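Local coordinates for fervidolysin (Fervidobacterium pennivorans, PDB 1R6V), which degrades keratin into peptides as a subtilisin-like serine protease, allowing the bacterium to grow on native feathers, at residues Val447-Gly459 with Phe541-Asn555. The protein carries 1 engineered substitution. Numbering follows the deposited sequence.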
loop_
_atom_site.group_PDB
_atom_site.type_symbol
_atom_site.label_atom_id
_atom_site.label_comp_id
_atom_site.label_asym_id
_atom_site.label_seq_id
_atom_site.Cartn_x
_atom_site.Cartn_y
_atom_site.Cartn_z
ATOM N N VAL A 447 -3.286 3.488 -19.248
ATOM C CA VAL A 447 -1.958 4.069 -19.434
ATOM C C VAL A 447 -0.979 3.288 -18.561
ATOM O O VAL A 447 -1.329 2.815 -17.474
ATOM C CB VAL A 447 -1.893 5.570 -19.038
ATOM C CG1 VAL A 447 -2.738 6.407 -19.995
ATOM C CG2 VAL A 447 -2.362 5.753 -17.609
ATOM N N GLU A 448 0.247 3.137 -19.049
ATOM C CA GLU A 448 1.258 2.423 -18.287
ATOM C C GLU A 448 1.507 3.116 -16.960
ATOM O O GLU A 448 1.714 2.461 -15.938
ATOM C CB GLU A 448 2.557 2.334 -19.093
ATOM C CG GLU A 448 2.458 1.304 -20.196
ATOM C CD GLU A 448 3.648 1.315 -21.122
ATOM O OE1 GLU A 448 4.792 1.334 -20.621
ATOM O OE2 GLU A 448 3.431 1.290 -22.354
ATOM N N GLU A 449 1.475 4.444 -16.984
ATOM C CA GLU A 449 1.692 5.214 -15.773
ATOM C C GLU A 449 1.214 6.653 -15.858
ATOM O O GLU A 449 1.427 7.342 -16.858
ATOM C CB GLU A 449 3.176 5.221 -15.383
ATOM C CG GLU A 449 3.438 6.004 -14.094
ATOM C CD GLU A 449 4.615 5.464 -13.304
ATOM O OE1 GLU A 449 4.467 4.408 -12.649
ATOM O OE2 GLU A 449 5.689 6.089 -13.351
ATOM N N PHE A 450 0.546 7.086 -14.796
ATOM C CA PHE A 450 0.086 8.464 -14.666
ATOM C C PHE A 450 0.702 8.931 -13.349
ATOM O O PHE A 450 0.705 8.181 -12.377
ATOM C CB PHE A 450 -1.443 8.535 -14.559
ATOM C CG PHE A 450 -1.956 9.913 -14.281
ATOM C CD1 PHE A 450 -1.781 10.935 -15.215
ATOM C CD2 PHE A 450 -2.575 10.205 -13.062
ATOM C CE1 PHE A 450 -2.210 12.233 -14.939
ATOM C CE2 PHE A 450 -3.010 11.493 -12.768
ATOM C CZ PHE A 450 -2.830 12.516 -13.705
ATOM N N GLN A 451 1.241 10.143 -13.314
ATOM C CA GLN A 451 1.817 10.636 -12.058
ATOM C C GLN A 451 1.274 11.998 -11.701
ATOM O O GLN A 451 0.941 12.792 -12.581
ATOM C CB GLN A 451 3.337 10.753 -12.155
ATOM C CG GLN A 451 4.081 9.441 -12.325
ATOM C CD GLN A 451 5.588 9.618 -12.246
ATOM O OE1 GLN A 451 6.114 10.685 -12.567
ATOM N NE2 GLN A 451 6.290 8.569 -11.827
ATOM N N VAL A 452 1.160 12.259 -10.401
ATOM C CA VAL A 452 0.745 13.568 -9.923
ATOM C C VAL A 452 1.966 13.988 -9.104
ATOM O O VAL A 452 2.392 13.271 -8.199
ATOM C CB VAL A 452 -0.540 13.525 -9.043
ATOM C CG1 VAL A 452 -0.845 14.930 -8.498
ATOM C CG2 VAL A 452 -1.742 13.049 -9.890
ATOM N N VAL A 453 2.556 15.118 -9.474
ATOM C CA VAL A 453 3.745 15.631 -8.799
ATOM C C VAL A 453 3.368 16.919 -8.078
ATOM O O VAL A 453 3.017 17.903 -8.722
ATOM C CB VAL A 453 4.866 15.950 -9.810
ATOM C CG1 VAL A 453 6.155 16.288 -9.069
ATOM C CG2 VAL A 453 5.088 14.760 -10.753
ATOM N N VAL A 454 3.439 16.907 -6.747
ATOM C CA VAL A 454 3.088 18.087 -5.937
ATOM C C VAL A 454 4.380 18.705 -5.405
ATOM O O VAL A 454 5.188 18.010 -4.800
ATOM C CB VAL A 454 2.188 17.687 -4.737
ATOM C CG1 VAL A 454 1.689 18.940 -3.992
ATOM C CG2 VAL A 454 1.005 16.851 -5.229
ATOM N N THR A 455 4.572 20.004 -5.634
ATOM C CA THR A 455 5.783 20.694 -5.184
ATOM C C THR A 455 5.398 21.998 -4.506
ATOM O O THR A 455 4.216 22.325 -4.425
ATOM C CB THR A 455 6.702 21.065 -6.362
ATOM O OG1 THR A 455 5.985 21.917 -7.265
ATOM C CG2 THR A 455 7.162 19.825 -7.105
ATOM N N ASP A 456 6.394 22.732 -4.016
ATOM C CA ASP A 456 6.120 24.023 -3.399
ATOM C C ASP A 456 5.840 25.001 -4.540
ATOM O O ASP A 456 5.850 24.616 -5.712
ATOM C CB ASP A 456 7.297 24.497 -2.519
ATOM C CG ASP A 456 8.629 24.499 -3.238
ATOM O OD1 ASP A 456 8.671 24.379 -4.475
ATOM O OD2 ASP A 456 9.661 24.643 -2.550
ATOM N N ALA A 457 5.592 26.260 -4.201
ATOM C CA ALA A 457 5.250 27.283 -5.192
ATOM C C ALA A 457 6.177 27.414 -6.398
ATOM O O ALA A 457 5.707 27.506 -7.534
ATOM C CB ALA A 457 5.110 28.636 -4.498
ATOM N N LYS A 458 7.483 27.428 -6.155
ATOM C CA LYS A 458 8.465 27.567 -7.224
ATOM C C LYS A 458 8.855 26.231 -7.832
ATOM O O LYS A 458 9.706 26.175 -8.717
ATOM C CB LYS A 458 9.727 28.255 -6.704
ATOM C CG LYS A 458 9.518 29.680 -6.237
ATOM C CD LYS A 458 9.321 30.613 -7.411
ATOM C CE LYS A 458 9.281 32.061 -6.960
ATOM N NZ LYS A 458 9.101 32.992 -8.117
ATOM N N GLY A 459 8.242 25.155 -7.355
ATOM C CA GLY A 459 8.549 23.836 -7.879
ATOM C C GLY A 459 9.960 23.364 -7.588
ATOM O O GLY A 459 10.539 22.600 -8.364
ATOM N N PHE A 541 -10.160 16.395 -15.477
ATOM C CA PHE A 541 -8.797 16.267 -15.974
ATOM C C PHE A 541 -8.740 14.996 -16.815
ATOM O O PHE A 541 -9.207 13.948 -16.386
ATOM C CB PHE A 541 -7.786 16.154 -14.826
ATOM C CG PHE A 541 -6.359 16.129 -15.292
ATOM C CD1 PHE A 541 -5.655 17.316 -15.503
ATOM C CD2 PHE A 541 -5.726 14.922 -15.556
ATOM C CE1 PHE A 541 -4.341 17.291 -15.970
ATOM C CE2 PHE A 541 -4.422 14.888 -16.021
ATOM C CZ PHE A 541 -3.723 16.076 -16.230
ATOM N N GLY A 542 -8.163 15.102 -18.004
ATOM C CA GLY A 542 -8.081 13.949 -18.887
ATOM C C GLY A 542 -6.759 13.212 -18.804
ATOM O O GLY A 542 -5.694 13.783 -19.023
ATOM N N VAL A 543 -6.833 11.930 -18.478
ATOM C CA VAL A 543 -5.636 11.107 -18.390
ATOM C C VAL A 543 -5.570 10.259 -19.655
ATOM O O VAL A 543 -6.572 9.691 -20.062
ATOM C CB VAL A 543 -5.693 10.200 -17.142
ATOM C CG1 VAL A 543 -4.561 9.163 -17.189
ATOM C CG2 VAL A 543 -5.562 11.065 -15.886
ATOM N N SER A 544 -4.397 10.194 -20.280
ATOM C CA SER A 544 -4.227 9.411 -21.507
ATOM C C SER A 544 -2.744 9.306 -21.818
ATOM O O SER A 544 -1.926 9.876 -21.121
ATOM C CB SER A 544 -4.918 10.117 -22.671
ATOM O OG SER A 544 -4.181 11.272 -23.043
ATOM N N PRO A 545 -2.377 8.577 -22.879
ATOM C CA PRO A 545 -0.948 8.481 -23.183
ATOM C C PRO A 545 -0.323 9.830 -23.549
ATOM O O PRO A 545 0.898 9.970 -23.557
ATOM C CB PRO A 545 -0.901 7.455 -24.321
ATOM C CG PRO A 545 -2.255 7.529 -24.930
ATOM C CD PRO A 545 -3.172 7.699 -23.749
ATOM N N ASP A 546 -1.165 10.820 -23.836
ATOM C CA ASP A 546 -0.709 12.166 -24.193
ATOM C C ASP A 546 -0.728 13.095 -22.987
ATOM O O ASP A 546 -0.283 14.237 -23.065
ATOM C CB ASP A 546 -1.615 12.766 -25.266
ATOM C CG ASP A 546 -1.602 11.971 -26.541
ATOM O OD1 ASP A 546 -2.662 11.895 -27.195
ATOM O OD2 ASP A 546 -0.530 11.433 -26.892
ATOM N N ALA A 547 -1.270 12.612 -21.876
ATOM C CA ALA A 547 -1.346 13.412 -20.659
ATOM C C ALA A 547 -1.138 12.438 -19.501
ATOM O O ALA A 547 -2.096 11.972 -18.877
ATOM C CB ALA A 547 -2.706 14.097 -20.562
ATOM N N THR A 548 0.135 12.159 -19.230
ATOM C CA THR A 548 0.533 11.199 -18.202
ATOM C C THR A 548 1.035 11.794 -16.903
ATOM O O THR A 548 1.481 11.062 -16.012
ATOM C CB THR A 548 1.643 10.286 -18.722
ATOM O OG1 THR A 548 2.810 11.065 -19.000
ATOM C CG2 THR A 548 1.199 9.583 -20.000
ATOM N N GLN A 549 0.966 13.108 -16.790
ATOM C CA GLN A 549 1.434 13.766 -15.585
ATOM C C GLN A 549 0.659 15.029 -15.271
ATOM O O GLN A 549 0.323 15.795 -16.169
ATOM C CB GLN A 549 2.909 14.118 -15.733
ATOM C CG GLN A 549 3.531 14.631 -14.450
ATOM C CD GLN A 549 5.019 14.814 -14.579
ATOM O OE1 GLN A 549 5.504 15.927 -14.739
ATOM N NE2 GLN A 549 5.754 13.711 -14.519
ATOM N N LEU A 550 0.383 15.235 -13.986
ATOM C CA LEU A 550 -0.322 16.424 -13.513
ATOM C C LEU A 550 0.612 17.047 -12.482
ATOM O O LEU A 550 1.016 16.377 -11.534
ATOM C CB LEU A 550 -1.636 16.042 -12.827
ATOM C CG LEU A 550 -2.752 17.078 -12.630
ATOM C CD1 LEU A 550 -3.386 16.853 -11.284
ATOM C CD2 LEU A 550 -2.249 18.494 -12.751
ATOM N N ASN A 551 0.962 18.315 -12.680
ATOM C CA ASN A 551 1.852 19.010 -11.756
ATOM C C ASN A 551 1.022 19.952 -10.907
ATOM O O ASN A 551 0.202 20.706 -11.429
ATOM C CB ASN A 551 2.911 19.820 -12.517
ATOM C CG ASN A 551 3.755 18.964 -13.435
ATOM O OD1 ASN A 551 4.445 18.052 -12.988
ATOM N ND2 ASN A 551 3.699 19.252 -14.735
ATOM N N VAL A 552 1.239 19.905 -9.596
ATOM C CA VAL A 552 0.510 20.748 -8.663
ATOM C C VAL A 552 1.520 21.577 -7.873
ATOM O O VAL A 552 2.525 21.054 -7.385
ATOM C CB VAL A 552 -0.330 19.881 -7.686
ATOM C CG1 VAL A 552 -1.093 20.770 -6.723
ATOM C CG2 VAL A 552 -1.294 18.994 -8.468
ATOM N N ASN A 553 1.269 22.878 -7.774
ATOM C CA ASN A 553 2.166 23.759 -7.038
ATOM C C ASN A 553 1.437 24.368 -5.853
ATOM O O ASN A 553 0.515 25.167 -6.019
ATOM C CB ASN A 553 2.689 24.865 -7.958
ATOM C CG ASN A 553 3.565 24.328 -9.068
ATOM O OD1 ASN A 553 4.720 23.969 -8.844
ATOM N ND2 ASN A 553 3.017 24.258 -10.272
ATOM N N PHE A 554 1.843 23.970 -4.653
ATOM C CA PHE A 554 1.242 24.487 -3.435
ATOM C C PHE A 554 1.820 25.872 -3.140
ATOM O O PHE A 554 2.919 26.211 -3.589
ATOM C CB PHE A 554 1.556 23.551 -2.249
ATOM C CG PHE A 554 0.599 22.388 -2.100
ATOM C CD1 PHE A 554 -0.516 22.264 -2.923
ATOM C CD2 PHE A 554 0.792 21.442 -1.099
ATOM C CE1 PHE A 554 -1.429 21.224 -2.753
ATOM C CE2 PHE A 554 -0.118 20.397 -0.919
ATOM C CZ PHE A 554 -1.233 20.287 -1.748
ATOM N N ASN A 555 1.055 26.670 -2.405
ATOM C CA ASN A 555 1.490 27.996 -1.974
ATOM C C ASN A 555 0.870 28.238 -0.600
ATOM O O ASN A 555 -0.085 27.569 -0.219
ATOM C CB ASN A 555 1.056 29.101 -2.956
ATOM C CG ASN A 555 -0.453 29.168 -3.154
ATOM O OD1 ASN A 555 -1.215 29.312 -2.207
ATOM N ND2 ASN A 555 -0.884 29.069 -4.404
#
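The ring of Phe450, on strand 449-455, reaches across to a strand of the opposite sheet, where CG2 of Val543 sits over the centre of one face, 3.7 Å from the ring centroid. This joins the two sheets of a beta-sandwich domain: strand 535-543 edges one, and the chain then turns through Ser544 to Ala547 and enters the other as strand 549-553, parallel to strand 449-455. The Phe450 ring reaches the layer between the sheets because chi1 (174°) sets CG opposite the backbone N, and its CE1 lies 3.6 Å from CE2 of Phe541. The two rings meet at their margins, neither lying over the other, their planes 48° apart, while CZ of Phe450 touches CB of Leu550. Replacing Phe450 by an alanine is likely to leave Val543 CG2 without the ring face it packs on and the space bordered by Val543, Phe541 CE2 and Leu550 CB unfilled. Ile500 and Met470, from other strands of the sandwich, also touch Phe450.

Six backbone hydrogen bonds join the parallel strands, from Gln451 N to Thr548 O at one end to Phe554 N to Thr455 O at the other; Val552 N to Val453 O is nearly straight (171° at the hydrogen). Beta-branched valines suit the extended chain: Val452 and Val454 face the interior with Leu550 and Val552, whereas Gln451, Thr455, Gln549 and Asn553 put polar groups on the outer face, with Val453 among them, its CG2 against the Gln549 chain. Beyond the last strand pair Phe554, flat and apolar, turns its ring to the buried side, and Val454 CG1 stands over its centre, 3.8 Å from the centroid.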